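Local coordinates for general odorant-binding protein 28a (Drosophila melanogaster, PDB 6QQ4) that probably binds small odorants and pheromones as a secreted carrier and is involved in the detection of the floral odour beta-ionone, at residues D1-A5 and K71-N76; V20-D26 and T38-L44; D56-K60 and V96-H100; K60-E64 and G88-A92. One frame throughout, in Å; residues are numbered along the deposited sequence.

Interaction 1: D1-A5 and K71-N76; sequences DEKEA and KQYTGN
Ala-5 presses its methyl into the C-terminal turn of the helix that ends near Thr-74. Its CB lies 3.7 Å from Lys-71 O and 3.8 Å from Gly-75 N, two atoms that are themselves joined by the backbone bond closing the turn (Gly-75 N to Lys-71 O, 3.1 Å). This is the tight half of the contact. Beside it Glu-2 lays CB against Thr-74 O at 3.1 Å, a short approach, while CG reaches Tyr-73 O at 3.7 Å; with CG anti to the backbone N (chi1 -176°) the aliphatic stem runs past these carbonyls and takes the carboxylate beyond them, toward long, weak ion pairs with Lys-80 and Lys-33. Gly-75, which leaves the helix with positive phi, has no side chain to keep the chains apart, and its CA comes within 4.2 Å of Glu-2 CA.

The solvent side is looser and polar. Asp-1 OD2 accepts from Asn-76 N at 2.8 Å, with the donor on the anti side of the carboxylate and 20° out of its plane; Asn-76 ND2 adds a weak, nearly straight bond to the same oxygen. The other oxygen of Asp-1 approaches the Glu-4 carboxylate, a proximity of two acids that might raise the proton affinity of one of them.

The contact joins the start of helix 2-20 to the end of helix 66-74. Thr-74 leans on Lys-80, Leu-81 and Ala-84 of helix 78-91, while Tyr-73 turns from helix 2-20 to Met-49 and Ile-52 of helix 39-52 and meets Phe-111 of helix 100-117 edge-to-face.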
loop_
_atom_site.group_PDB
_atom_site.type_symbol
_atom_site.label_atom_id
_atom_site.label_comp_id
_atom_site.label_asym_id
_atom_site.label_seq_id
_atom_site.Cartn_x
_atom_site.Cartn_y
_atom_site.Cartn_z
ATOM N N ASP A 1 -1.231 3.718 -17.128
ATOM C CA ASP A 1 -0.281 2.759 -16.578
ATOM C C ASP A 1 -0.418 2.657 -15.063
ATOM O O ASP A 1 0.059 1.697 -14.449
ATOM C CB ASP A 1 1.148 3.147 -16.959
ATOM C CG ASP A 1 2.171 2.075 -16.602
ATOM O OD1 ASP A 1 2.201 1.019 -17.271
ATOM O OD2 ASP A 1 2.970 2.295 -15.666
ATOM N N GLU A 2 -1.061 3.649 -14.453
ATOM C CA GLU A 2 -1.434 3.527 -13.050
ATOM C C GLU A 2 -2.453 2.405 -12.909
ATOM O O GLU A 2 -2.482 1.696 -11.899
ATOM C CB GLU A 2 -2.012 4.829 -12.506
ATOM C CG GLU A 2 -2.318 4.752 -11.027
ATOM C CD GLU A 2 -3.412 5.697 -10.601
ATOM O OE1 GLU A 2 -3.259 6.921 -10.811
ATOM O OE2 GLU A 2 -4.429 5.210 -10.057
ATOM N N LYS A 3 -3.291 2.260 -13.932
ATOM C CA LYS A 3 -4.239 1.155 -14.013
ATOM C C LYS A 3 -3.529 -0.188 -13.889
ATOM O O LYS A 3 -3.942 -1.050 -13.119
ATOM C CB LYS A 3 -5.015 1.207 -15.331
ATOM C CG LYS A 3 -5.933 2.414 -15.490
ATOM C CD LYS A 3 -7.127 2.343 -14.545
ATOM C CE LYS A 3 -8.091 3.504 -14.787
ATOM N NZ LYS A 3 -9.268 3.489 -13.866
ATOM N N GLU A 4 -2.462 -0.352 -14.660
ATOM C CA GLU A 4 -1.696 -1.594 -14.680
ATOM C C GLU A 4 -1.011 -1.852 -13.338
ATOM O O GLU A 4 -0.857 -3.000 -12.918
ATOM C CB GLU A 4 -0.677 -1.549 -15.820
ATOM C CG GLU A 4 -1.337 -1.293 -17.173
ATOM C CD GLU A 4 -0.382 -0.751 -18.225
ATOM O OE1 GLU A 4 -0.734 0.256 -18.877
ATOM O OE2 GLU A 4 0.704 -1.336 -18.414
ATOM N N ALA A 5 -0.626 -0.775 -12.663
ATOM C CA ALA A 5 -0.052 -0.863 -11.327
ATOM C C ALA A 5 -1.064 -1.434 -10.340
ATOM O O ALA A 5 -0.731 -2.283 -9.514
ATOM C CB ALA A 5 0.423 0.498 -10.863
ATOM N N LYS A 71 6.437 3.065 -8.353
ATOM C CA LYS A 71 5.817 2.719 -9.633
ATOM C C LYS A 71 4.826 1.560 -9.487
ATOM O O LYS A 71 4.009 1.325 -10.379
ATOM C CB LYS A 71 6.876 2.377 -10.689
ATOM C CG LYS A 71 7.369 0.949 -10.647
ATOM C CD LYS A 71 8.063 0.577 -11.950
ATOM C CE LYS A 71 8.283 -0.927 -12.043
ATOM N NZ LYS A 71 9.365 -1.304 -12.995
ATOM N N GLN A 72 4.895 0.846 -8.361
ATOM C CA GLN A 72 3.930 -0.214 -8.059
ATOM C C GLN A 72 2.599 0.372 -7.604
ATOM O O GLN A 72 1.616 -0.354 -7.460
ATOM C CB GLN A 72 4.458 -1.164 -6.978
ATOM C CG GLN A 72 5.803 -1.791 -7.287
ATOM C CD GLN A 72 5.873 -2.378 -8.685
ATOM O OE1 GLN A 72 6.728 -1.996 -9.486
ATOM N NE2 GLN A 72 4.979 -3.319 -8.982
ATOM N N TYR A 73 2.574 1.683 -7.376
ATOM C CA TYR A 73 1.360 2.374 -6.950
ATOM C C TYR A 73 0.784 3.310 -8.028
ATOM O O TYR A 73 -0.433 3.446 -8.161
ATOM C CB TYR A 73 1.629 3.188 -5.681
ATOM C CG TYR A 73 1.671 2.403 -4.388
ATOM C CD1 TYR A 73 0.504 2.126 -3.681
ATOM C CD2 TYR A 73 2.880 1.972 -3.853
ATOM C CE1 TYR A 73 0.538 1.427 -2.488
ATOM C CE2 TYR A 73 2.923 1.271 -2.658
ATOM C CZ TYR A 73 1.749 1.004 -1.979
ATOM O OH TYR A 73 1.792 0.306 -0.794
ATOM N N THR A 74 1.658 3.962 -8.787
ATOM C CA THR A 74 1.226 5.028 -9.690
ATOM C C THR A 74 1.491 4.753 -11.172
ATOM O O THR A 74 0.969 5.455 -12.046
ATOM C CB THR A 74 1.924 6.356 -9.335
ATOM O OG1 THR A 74 3.330 6.229 -9.573
ATOM C CG2 THR A 74 1.690 6.713 -7.872
ATOM N N GLY A 75 2.311 3.744 -11.454
ATOM C CA GLY A 75 2.766 3.507 -12.809
ATOM C C GLY A 75 3.964 4.381 -13.134
ATOM O O GLY A 75 4.492 5.064 -12.255
ATOM N N ASN A 76 4.382 4.370 -14.394
ATOM C CA ASN A 76 5.622 5.022 -14.807
ATOM C C ASN A 76 5.545 6.540 -15.008
ATOM O O ASN A 76 6.587 7.192 -15.113
ATOM C CB ASN A 76 6.137 4.375 -16.100
ATOM C CG ASN A 76 7.042 3.181 -15.839
ATOM O OD1 ASN A 76 8.265 3.297 -15.887
ATOM N ND2 ASN A 76 6.445 2.027 -15.556
#

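Interaction 2: V20-D26 and T38-L44; sequences VGATDAD and TYAGKCL
Asp-26 and Thr-38 cross at about a right angle, and their meeting supplies the one hydrogen bond between the two segments. Thr-38 OG1 donates to Asp-26 OD1 at 2.8 Å, arriving from above the carboxylate, 39° out of its plane. The same hydroxyl oxygen accepts from Gly-41 N at 3.1 Å; a chi1 of 71° sets OG1 between the backbone N and the carbonyl carbon, from where it can cap helix 39-52 and still reach the aspartate. The second carboxylate oxygen looks back along its own chain: Asp-26 OD2 takes the N-H of Thr-23, the N-cap of helix 24-31, at 2.9 Å and 164°, the bond from N-cap nitrogen to N3 side chain found in a capping box. One buried carboxylate thus ties together the first turns of two helices.

The apolar half lies beyond Ala-40. Val-20 straddles the Cys-43 to Leu-44 link, CG1 against Cys-43 CB at 3.8 Å and CG2 against Leu-44 CB at 4.1 Å. Ala-40 CB fits against Val-20 O at 3.6 Å, and the Ala-22 methyl meets Leu-44 CB at 4.2 Å.

Gly-21 ends helix 2-20 in a Schellman motif, allowing the chain to turn sharply into helix 24-31. With Cys-43 disulfide-bonded to Cys-101 of helix 100-117, the arrangement belongs to the all-helical, three-disulfide fold of the PBP/GOBP insect odorant-binding proteins.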
loop_
_atom_site.group_PDB
_atom_site.type_symbol
_atom_site.label_atom_id
_atom_site.label_comp_id
_atom_site.label_asym_id
_atom_site.label_seq_id
_atom_site.Cartn_x
_atom_site.Cartn_y
_atom_site.Cartn_z
ATOM N N VAL A 20 -4.010 -15.006 5.019
ATOM C CA VAL A 20 -4.544 -14.186 6.103
ATOM C C VAL A 20 -6.059 -14.387 6.223
ATOM O O VAL A 20 -6.744 -13.691 6.982
ATOM C CB VAL A 20 -4.196 -12.697 5.905
ATOM C CG1 VAL A 20 -2.672 -12.521 5.796
ATOM C CG2 VAL A 20 -4.897 -12.126 4.689
ATOM N N GLY A 21 -6.569 -15.375 5.496
ATOM C CA GLY A 21 -7.987 -15.687 5.508
ATOM C C GLY A 21 -8.878 -14.522 5.104
ATOM O O GLY A 21 -10.021 -14.389 5.578
ATOM N N ALA A 22 -8.374 -13.657 4.226
ATOM C CA ALA A 22 -9.179 -12.530 3.766
ATOM C C ALA A 22 -10.239 -12.979 2.757
ATOM O O ALA A 22 -10.167 -14.085 2.198
ATOM C CB ALA A 22 -8.300 -11.454 3.156
ATOM N N THR A 23 -11.214 -12.105 2.522
ATOM C CA THR A 23 -12.348 -12.405 1.653
ATOM C C THR A 23 -12.403 -11.504 0.429
ATOM O O THR A 23 -11.649 -10.527 0.325
ATOM C CB THR A 23 -13.684 -12.246 2.397
ATOM O OG1 THR A 23 -13.839 -10.875 2.792
ATOM C CG2 THR A 23 -13.723 -13.141 3.628
ATOM N N ASP A 24 -13.313 -11.820 -0.492
ATOM C CA ASP A 24 -13.512 -10.974 -1.654
ATOM C C ASP A 24 -13.893 -9.549 -1.254
ATOM O O ASP A 24 -13.544 -8.610 -1.954
ATOM C CB ASP A 24 -14.585 -11.544 -2.579
ATOM C CG ASP A 24 -14.033 -12.565 -3.561
ATOM O OD1 ASP A 24 -13.165 -13.381 -3.178
ATOM O OD2 ASP A 24 -14.453 -12.534 -4.735
ATOM N N ALA A 25 -14.607 -9.388 -0.143
ATOM C CA ALA A 25 -14.978 -8.045 0.302
ATOM C C ALA A 25 -13.714 -7.259 0.651
ATOM O O ALA A 25 -13.619 -6.060 0.367
ATOM C CB ALA A 25 -15.918 -8.105 1.495
ATOM N N ASP A 26 -12.750 -7.955 1.257
ATOM C CA ASP A 26 -11.478 -7.348 1.627
ATOM C C ASP A 26 -10.693 -6.907 0.406
ATOM O O ASP A 26 -10.060 -5.847 0.406
ATOM C CB ASP A 26 -10.635 -8.316 2.443
ATOM C CG ASP A 26 -11.228 -8.610 3.783
ATOM O OD1 ASP A 26 -11.822 -7.693 4.394
ATOM O OD2 ASP A 26 -11.087 -9.762 4.239
ATOM N N THR A 38 -11.802 -4.741 8.104
ATOM C CA THR A 38 -11.526 -5.942 8.900
ATOM C C THR A 38 -10.033 -6.079 9.169
ATOM O O THR A 38 -9.220 -5.525 8.436
ATOM C CB THR A 38 -12.021 -7.241 8.198
ATOM O OG1 THR A 38 -11.190 -7.530 7.077
ATOM C CG2 THR A 38 -13.475 -7.100 7.705
ATOM N N TYR A 39 -9.677 -6.822 10.217
ATOM C CA TYR A 39 -8.273 -7.059 10.580
ATOM C C TYR A 39 -7.552 -7.869 9.508
ATOM O O TYR A 39 -6.392 -7.605 9.185
ATOM C CB TYR A 39 -8.195 -7.773 11.930
ATOM C CG TYR A 39 -6.801 -7.983 12.455
ATOM C CD1 TYR A 39 -6.064 -6.924 12.975
ATOM C CD2 TYR A 39 -6.222 -9.237 12.432
ATOM C CE1 TYR A 39 -4.788 -7.112 13.443
ATOM C CE2 TYR A 39 -4.960 -9.444 12.908
ATOM C CZ TYR A 39 -4.239 -8.388 13.400
ATOM O OH TYR A 39 -2.969 -8.639 13.861
ATOM N N ALA A 40 -8.245 -8.873 8.975
ATOM C CA ALA A 40 -7.706 -9.689 7.895
ATOM C C ALA A 40 -7.353 -8.830 6.681
ATOM O O ALA A 40 -6.350 -9.066 6.014
ATOM C CB ALA A 40 -8.706 -10.773 7.508
ATOM N N GLY A 41 -8.194 -7.840 6.390
ATOM C CA GLY A 41 -7.927 -6.908 5.313
ATOM C C GLY A 41 -6.693 -6.064 5.599
ATOM O O GLY A 41 -5.932 -5.737 4.697
ATOM N N LYS A 42 -6.494 -5.695 6.859
ATOM C CA LYS A 42 -5.243 -5.035 7.255
ATOM C C LYS A 42 -4.048 -5.970 7.056
ATOM O O LYS A 42 -2.955 -5.549 6.619
ATOM C CB LYS A 42 -5.290 -4.598 8.715
ATOM C CG LYS A 42 -6.360 -3.562 9.040
ATOM C CD LYS A 42 -6.274 -3.177 10.514
ATOM C CE LYS A 42 -7.369 -2.206 10.879
ATOM N NZ LYS A 42 -7.324 -1.909 12.351
ATOM N N CYS A 43 -4.242 -7.241 7.399
ATOM C CA CYS A 43 -3.162 -8.198 7.224
ATOM C C CYS A 43 -2.975 -8.484 5.719
ATOM O O CYS A 43 -1.865 -8.737 5.270
ATOM C CB CYS A 43 -3.429 -9.489 8.003
ATOM S SG CYS A 43 -3.270 -9.340 9.803
ATOM N N LEU A 44 -4.057 -8.448 4.945
ATOM C CA LEU A 44 -3.929 -8.612 3.497
ATOM C C LEU A 44 -3.005 -7.509 2.981
ATOM O O LEU A 44 -2.029 -7.752 2.282
ATOM C CB LEU A 44 -5.292 -8.560 2.802
ATOM C CG LEU A 44 -5.302 -8.576 1.267
ATOM C CD1 LEU A 44 -4.678 -9.863 0.730
ATOM C CD2 LEU A 44 -6.712 -8.401 0.732
#

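Interaction 3: D56-K60 and V96-H100; sequences DANGK and VPDDH
The imidazole of His-100 lies flat on Gly-59, the last residue of a type I beta turn that starts at Asp-56. Gly-59 CA sits over the centre of one ring face, 3.6 Å from the centroid and 6° off the normal, a CH-pi contact. At the ring edge, near its plane, CE1 meets Ala-57 O at 3.2 Å, and NE2 comes obliquely against the Asn-58 carbonyl at an angle too poor for a hydrogen bond. The polar partner of the ring is on its other nitrogen, ND1, which is hydrogen-bonded to Lys-50 NZ.

The turn also contains an Asx turn. Asp-56 OD1 accepts from Asn-58 N at 2.9 Å and from Lys-60 N at 3.1 Å, the two donors reaching it from opposite faces of the carboxylate plane, so the turn is braced from within. Lacking a side chain, Gly-59 lets the imidazole settle directly on its backbone. The loop between helices 39-52 and 66-74 is thereby brought against the start of helix 100-117, where Asp-99 is the N-cap.

Lys-60 and Val-96 slide past each other in opposite directions. Bends at chi2 and chi4 curl the lysine toward the 96-100 loop, where Asp-98 stays beyond salt-bridge distance. The ammonium is tied to this loop through a water, which donates to Gly-59 O at 2.9 Å and Pro-97 O at 2.7 Å, and accepts from Lys-60 NZ at 3.0 Å.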
loop_
_atom_site.group_PDB
_atom_site.type_symbol
_atom_site.label_atom_id
_atom_site.label_comp_id
_atom_site.label_asym_id
_atom_site.label_seq_id
_atom_site.Cartn_x
_atom_site.Cartn_y
_atom_site.Cartn_z
ATOM N N ASP A 56 8.919 -3.451 5.378
ATOM C CA ASP A 56 9.988 -4.423 5.602
ATOM C C ASP A 56 9.622 -5.427 6.691
ATOM O O ASP A 56 8.593 -5.295 7.357
ATOM C CB ASP A 56 11.317 -3.726 5.938
ATOM C CG ASP A 56 11.279 -2.941 7.244
ATOM O OD1 ASP A 56 10.639 -3.381 8.226
ATOM O OD2 ASP A 56 11.929 -1.873 7.298
ATOM N N ALA A 57 10.496 -6.416 6.860
ATOM C CA ALA A 57 10.314 -7.544 7.764
ATOM C C ALA A 57 10.148 -7.153 9.231
ATOM O O ALA A 57 9.739 -7.977 10.050
ATOM C CB ALA A 57 11.502 -8.516 7.614
ATOM N N ASN A 58 10.469 -5.907 9.571
ATOM C CA ASN A 58 10.172 -5.406 10.909
ATOM C C ASN A 58 8.968 -4.467 10.915
ATOM O O ASN A 58 8.727 -3.746 11.882
ATOM C CB ASN A 58 11.391 -4.708 11.503
ATOM C CG ASN A 58 12.308 -5.679 12.231
ATOM O OD1 ASN A 58 13.138 -6.341 11.612
ATOM N ND2 ASN A 58 12.141 -5.786 13.551
ATOM N N GLY A 59 8.200 -4.495 9.834
ATOM C CA GLY A 59 6.949 -3.751 9.786
ATOM C C GLY A 59 7.101 -2.245 9.787
ATOM O O GLY A 59 6.254 -1.521 10.320
ATOM N N LYS A 60 8.174 -1.762 9.173
ATOM C CA LYS A 60 8.388 -0.325 9.037
ATOM C C LYS A 60 8.504 0.002 7.555
ATOM O O LYS A 60 8.875 -0.853 6.763
ATOM C CB LYS A 60 9.641 0.121 9.790
ATOM C CG LYS A 60 9.687 -0.321 11.255
ATOM C CD LYS A 60 8.639 0.368 12.110
ATOM C CE LYS A 60 8.766 -0.049 13.573
ATOM N NZ LYS A 60 7.424 -0.164 14.254
ATOM N N VAL A 96 3.559 4.128 14.087
ATOM C CA VAL A 96 2.692 2.976 13.794
ATOM C C VAL A 96 2.791 1.930 14.906
ATOM O O VAL A 96 3.719 1.981 15.701
ATOM C CB VAL A 96 3.075 2.332 12.456
ATOM C CG1 VAL A 96 3.021 3.375 11.333
ATOM C CG2 VAL A 96 4.458 1.711 12.542
ATOM N N PRO A 97 1.839 0.977 14.971
ATOM C CA PRO A 97 1.956 -0.038 16.027
ATOM C C PRO A 97 2.965 -1.123 15.694
ATOM O O PRO A 97 3.383 -1.235 14.548
ATOM C CB PRO A 97 0.552 -0.641 16.100
ATOM C CG PRO A 97 -0.346 0.296 15.308
ATOM C CD PRO A 97 0.558 0.868 14.258
ATOM N N ASP A 98 3.309 -1.943 16.678
ATOM C CA ASP A 98 4.260 -3.037 16.476
ATOM C C ASP A 98 3.636 -4.162 15.650
ATOM O O ASP A 98 4.330 -4.906 14.962
ATOM C CB ASP A 98 4.738 -3.581 17.823
ATOM C CG ASP A 98 5.539 -2.555 18.622
ATOM O OD1 ASP A 98 6.279 -1.743 18.014
ATOM O OD2 ASP A 98 5.428 -2.578 19.866
ATOM N N ASP A 99 2.320 -4.287 15.740
ATOM C CA ASP A 99 1.563 -5.224 14.913
ATOM C C ASP A 99 1.679 -4.822 13.433
ATOM O O ASP A 99 1.262 -3.731 13.057
ATOM C CB ASP A 99 0.098 -5.249 15.367
ATOM C CG ASP A 99 -0.754 -6.252 14.591
ATOM O OD1 ASP A 99 -0.716 -6.263 13.352
ATOM O OD2 ASP A 99 -1.482 -7.026 15.223
ATOM N N HIS A 100 2.234 -5.704 12.605
ATOM C CA HIS A 100 2.549 -5.365 11.210
ATOM C C HIS A 100 1.292 -5.161 10.352
ATOM O O HIS A 100 1.285 -4.379 9.394
ATOM C CB HIS A 100 3.432 -6.455 10.589
ATOM C CG HIS A 100 4.811 -6.530 11.180
ATOM N ND1 HIS A 100 5.810 -7.313 10.640
ATOM C CD2 HIS A 100 5.360 -5.911 12.254
ATOM C CE1 HIS A 100 6.912 -7.181 11.360
ATOM N NE2 HIS A 100 6.663 -6.342 12.350
HETATM O O HOH W 1 5.467 -2.147 13.054
#

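Interaction 4: K60-E64 and G88-A92; sequences KLDTE and GDTCA
Leu-61 and Ala-92 make the main apolar contact between these segments, with Leu-61 CD2 3.7 Å from Ala-92 CB. The same methyl lies 3.6 Å from Ala-92 N, so the leucine covers backbone as well as side chain. A chi1 of -146°, off the staggered positions, together with a chi2 of 74° brings CD2 over the last turn of the helix. Thr-63 contributes its methyl: CG2 comes within 4.0 Å of Ala-92 CB, so the alanine methyl is touched by Leu-61 and Thr-63 together.

A second kind of contact is methyl against carbonyl. Gly-88 O accepts the helical bond from Ala-92 N at 2.9 Å, and both Leu-61 CD2 and Thr-63 CG2 approach this oxygen at 3.7 Å. The loop therefore packs across an oxygen whose hydrogen bond is already made inside the helix.

Polar interactions stay within the loop or reach other parts of the chain. Asp-62, its CB turned away from the helix, closes an Asx turn by accepting Glu-64 N on OD1 at 3.3 Å, and Leu-61 N is hydrogen-bonded to Tyr-107 OH of helix 100-117.

Covalently, Cys-91 is joined to Cys-110 of helix 100-117, and both Cys-91 and Leu-61 touch Phe-111 there. The contact thus seats the connection before helix 66-74 on the C-terminal end of helix 78-91, beside one of the three disulfides that characterise the classical insect odorant-binding fold.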
loop_
_atom_site.group_PDB
_atom_site.type_symbol
_atom_site.label_atom_id
_atom_site.label_comp_id
_atom_site.label_asym_id
_atom_site.label_seq_id
_atom_site.Cartn_x
_atom_site.Cartn_y
_atom_site.Cartn_z
ATOM N N LYS A 60 8.174 -1.762 9.173
ATOM C CA LYS A 60 8.388 -0.325 9.037
ATOM C C LYS A 60 8.504 0.002 7.555
ATOM O O LYS A 60 8.875 -0.853 6.763
ATOM C CB LYS A 60 9.641 0.121 9.790
ATOM C CG LYS A 60 9.687 -0.321 11.255
ATOM C CD LYS A 60 8.639 0.368 12.110
ATOM C CE LYS A 60 8.766 -0.049 13.573
ATOM N NZ LYS A 60 7.424 -0.164 14.254
ATOM N N LEU A 61 8.164 1.228 7.173
ATOM C CA LEU A 61 8.211 1.598 5.762
ATOM C C LEU A 61 9.668 1.647 5.291
ATOM O O LEU A 61 10.538 2.168 5.994
ATOM C CB LEU A 61 7.530 2.953 5.528
ATOM C CG LEU A 61 6.801 3.121 4.195
ATOM C CD1 LEU A 61 5.491 2.338 4.210
ATOM C CD2 LEU A 61 6.561 4.590 3.894
ATOM N N ASP A 62 9.919 1.088 4.113
ATOM C CA ASP A 62 11.247 1.067 3.513
ATOM C C ASP A 62 11.228 1.813 2.181
ATOM O O ASP A 62 10.759 1.282 1.176
ATOM C CB ASP A 62 11.712 -0.373 3.306
ATOM C CG ASP A 62 13.204 -0.480 3.017
ATOM O OD1 ASP A 62 13.757 0.405 2.328
ATOM O OD2 ASP A 62 13.820 -1.466 3.481
ATOM N N THR A 63 11.754 3.035 2.177
ATOM C CA THR A 63 11.646 3.901 1.008
ATOM C C THR A 63 12.814 3.798 0.033
ATOM O O THR A 63 12.782 4.428 -1.026
ATOM C CB THR A 63 11.513 5.362 1.420
ATOM O OG1 THR A 63 12.564 5.685 2.339
ATOM C CG2 THR A 63 10.145 5.609 2.076
ATOM N N GLU A 64 13.834 3.014 0.378
ATOM C CA GLU A 64 14.943 2.747 -0.543
ATOM C C GLU A 64 14.425 2.073 -1.815
ATOM O O GLU A 64 13.328 1.521 -1.817
ATOM C CB GLU A 64 16.012 1.874 0.122
ATOM N N GLY A 88 5.853 8.758 0.051
ATOM C CA GLY A 88 6.707 7.835 0.779
ATOM C C GLY A 88 7.529 8.512 1.866
ATOM O O GLY A 88 7.586 8.045 3.006
ATOM N N ASP A 89 8.173 9.621 1.523
ATOM C CA ASP A 89 8.996 10.334 2.498
ATOM C C ASP A 89 8.153 10.929 3.627
ATOM O O ASP A 89 8.561 10.934 4.795
ATOM C CB ASP A 89 9.815 11.434 1.812
ATOM C CG ASP A 89 11.036 10.889 1.105
ATOM O OD1 ASP A 89 11.403 9.727 1.376
ATOM O OD2 ASP A 89 11.634 11.622 0.289
ATOM N N THR A 90 6.973 11.424 3.277
ATOM C CA THR A 90 6.040 11.914 4.277
ATOM C C THR A 90 5.597 10.793 5.226
ATOM O O THR A 90 5.700 10.923 6.444
ATOM C CB THR A 90 4.799 12.542 3.626
ATOM O OG1 THR A 90 5.152 13.802 3.046
ATOM C CG2 THR A 90 3.716 12.760 4.659
ATOM N N CYS A 91 5.126 9.689 4.665
ATOM C CA CYS A 91 4.444 8.678 5.461
ATOM C C CYS A 91 5.407 7.775 6.230
ATOM O O CYS A 91 5.034 7.212 7.255
ATOM C CB CYS A 91 3.518 7.849 4.564
ATOM S SG CYS A 91 2.145 8.834 3.884
ATOM N N ALA A 92 6.652 7.672 5.767
ATOM C CA ALA A 92 7.672 6.910 6.490
ATOM C C ALA A 92 7.954 7.501 7.858
ATOM O O ALA A 92 8.602 6.865 8.687
ATOM C CB ALA A 92 8.969 6.833 5.685
#

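How the interactions relate
Interactions 1 and 2 are partly buried contacts between helix ends and involve the two ends of helix 2-20, the second through Val-20 and the Gly-21 cap. Interactions 3 and 4 lie at the surface and involve the loop after helix 39-52. Carboxylates bridge the segments in both of the first two, but the one in interaction 2 is buried and the one in interaction 1 is exposed. Interaction 3 relies on a ring face and a water, interaction 4 on apolar packing against a helix end. The last two share Lys-60, whose side chain serves only interaction 3. Interactions 2 and 3 touch through a probable hydrogen bond between Tyr-39 OH and Asp-99 OD2, 2.6 Å apart. Interactions 1 and 3 stand on opposite sides of the chain's centre.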